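Aminoacyl-tRNA synthetase (Cryptosporidium parvum, PDB 5F9Y) probably catalyses the ATP-dependent attachment of proline to its cognate tRNA, as a class II prolyl-tRNA synthetase. Local coordinates at residues 182-187 / 269-274. Numbering follows the deposited sequence.
With PRO (proline), chain C.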
# COMPACT_ATOMS: atom_id res chain seq x y z
N LYS A 182 8.52 3.05 -27.13
CA LYS A 182 8.63 1.65 -26.73
C LYS A 182 9.44 1.50 -25.45
O LYS A 182 9.03 0.80 -24.52
CB LYS A 182 9.25 0.83 -27.86
CG LYS A 182 9.41 -0.65 -27.54
CD LYS A 182 10.06 -1.39 -28.69
CE LYS A 182 10.24 -2.87 -28.37
NZ LYS A 182 11.09 -3.06 -27.16
N GLU A 183 10.59 2.17 -25.38
CA GLU A 183 11.42 2.10 -24.18
C GLU A 183 10.71 2.72 -22.98
O GLU A 183 10.87 2.24 -21.85
CB GLU A 183 12.76 2.79 -24.41
CG GLU A 183 13.76 2.59 -23.28
CD GLU A 183 15.02 3.43 -23.45
OE1 GLU A 183 14.90 4.62 -23.80
OE2 GLU A 183 16.12 2.89 -23.24
N ALA A 184 9.93 3.77 -23.20
CA ALA A 184 9.21 4.40 -22.10
C ALA A 184 8.08 3.50 -21.59
O ALA A 184 7.82 3.44 -20.39
CB ALA A 184 8.66 5.75 -22.53
N LEU A 185 7.42 2.78 -22.51
CA LEU A 185 6.30 1.94 -22.11
C LEU A 185 6.77 0.72 -21.31
O LEU A 185 6.14 0.36 -20.30
CB LEU A 185 5.50 1.50 -23.33
CG LEU A 185 4.26 0.64 -23.03
CD1 LEU A 185 3.34 1.36 -22.06
CD2 LEU A 185 3.53 0.28 -24.31
N GLU A 186 7.85 0.08 -21.74
CA GLU A 186 8.37 -1.04 -20.96
C GLU A 186 8.96 -0.58 -19.63
O GLU A 186 9.09 -1.39 -18.71
CB GLU A 186 9.40 -1.83 -21.77
CG GLU A 186 10.50 -1.00 -22.42
CD GLU A 186 11.11 -1.70 -23.63
OE1 GLU A 186 10.67 -2.82 -23.96
OE2 GLU A 186 12.02 -1.12 -24.26
N MET A 187 9.31 0.71 -19.51
CA MET A 187 9.65 1.26 -18.21
C MET A 187 8.42 1.36 -17.32
O MET A 187 8.50 1.16 -16.10
CB MET A 187 10.31 2.63 -18.37
CG MET A 187 10.68 3.32 -17.07
SD MET A 187 12.06 2.53 -16.21
CE MET A 187 12.03 3.39 -14.65
N HIS A 269 9.91 10.99 -24.72
CA HIS A 269 8.86 10.10 -24.25
C HIS A 269 9.06 9.88 -22.76
O HIS A 269 10.01 9.20 -22.35
CB HIS A 269 8.87 8.78 -25.02
CG HIS A 269 8.81 8.95 -26.51
ND1 HIS A 269 7.63 8.89 -27.21
CD2 HIS A 269 9.79 9.18 -27.42
CE1 HIS A 269 7.88 9.08 -28.50
NE2 HIS A 269 9.18 9.26 -28.65
N GLN A 270 8.18 10.46 -21.95
CA GLN A 270 8.37 10.52 -20.51
C GLN A 270 7.42 9.58 -19.78
O GLN A 270 6.37 9.19 -20.30
CB GLN A 270 8.17 11.95 -19.99
CG GLN A 270 9.13 12.96 -20.58
CD GLN A 270 8.90 14.35 -20.03
OE1 GLN A 270 8.41 15.23 -20.73
NE2 GLN A 270 9.26 14.55 -18.77
N THR A 271 7.82 9.20 -18.57
CA THR A 271 6.98 8.44 -17.65
C THR A 271 7.07 9.07 -16.27
O THR A 271 8.04 9.75 -15.93
CB THR A 271 7.40 6.97 -17.55
OG1 THR A 271 8.58 6.86 -16.75
CG2 THR A 271 7.67 6.37 -18.93
N SER A 272 6.03 8.84 -15.47
CA SER A 272 6.03 9.25 -14.07
C SER A 272 5.24 8.22 -13.28
O SER A 272 4.22 7.70 -13.76
CB SER A 272 5.44 10.65 -13.88
OG SER A 272 4.04 10.66 -14.06
N TRP A 273 5.71 7.91 -12.07
CA TRP A 273 5.14 6.84 -11.26
C TRP A 273 5.34 7.17 -9.79
O TRP A 273 6.36 7.74 -9.40
CB TRP A 273 5.77 5.49 -11.62
CG TRP A 273 7.16 5.60 -12.19
CD1 TRP A 273 7.49 5.89 -13.48
CD2 TRP A 273 8.40 5.41 -11.50
NE1 TRP A 273 8.86 5.91 -13.63
CE2 TRP A 273 9.44 5.61 -12.43
CE3 TRP A 273 8.73 5.09 -10.18
CZ2 TRP A 273 10.78 5.51 -12.08
CZ3 TRP A 273 10.07 4.99 -9.84
CH2 TRP A 273 11.08 5.19 -10.79
N GLY A 274 4.36 6.79 -8.98
CA GLY A 274 4.36 7.15 -7.57
C GLY A 274 3.77 6.06 -6.71
O GLY A 274 2.88 5.32 -7.13
N PRO C . 3.02 12.12 -10.63
CA PRO C . 2.07 11.01 -10.72
C PRO C . 0.83 11.23 -9.85
O PRO C . 0.67 12.30 -9.26
CB PRO C . 2.87 9.80 -10.21
CG PRO C . 3.99 10.39 -9.42
CD PRO C . 4.32 11.69 -10.08
OXT PRO C . -0.03 10.36 -9.73
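Only 10° separates the directions of helix 182-187 and strand 269-274 where A184 and M187 pack on H269, T271 and W273, so the two run almost parallel, their short axes 7.8 Å from each other at their closest. The strand turns H269, T271 and W273 to the helix, and the small angle lets the helix follow them. The small A184 sits where the two come together: its CB rests 3.9 Å from H269 CB and 3.8 Å from T271 CG2. With CG2 anti to the carbonyl carbon of its own residue, T271 turns this methyl to the helix. Beyond CB the H269 imidazole takes no part in the contact with A184; its NE2 is hydrogen-bonded to E266. One turn further along, M187 sends CG out anti to its backbone N (chi1 178°), then bends at chi2 (71°), which carries the thioether across to the indole. There M187 CE comes within 3.6 Å of W273 CZ2, meeting the ring obliquely, while the two side chains cross at about a right angle. V75 touches both M187 and W273, and I191 and Y195, further along helix 181-202, also touch W273. S272 lies on the ligand side of the strand: its OG is hydrogen-bonded to E125 OE2, which is also hydrogen-bonded to the bound proline. Next to it, W273 C and G274 N lie against CG and CB of the proline. The helix thus backs the strand that floors the amino acid pocket, an arrangement belonging to the antiparallel sheet of the class II aminoacyl-tRNA synthetase catalytic core.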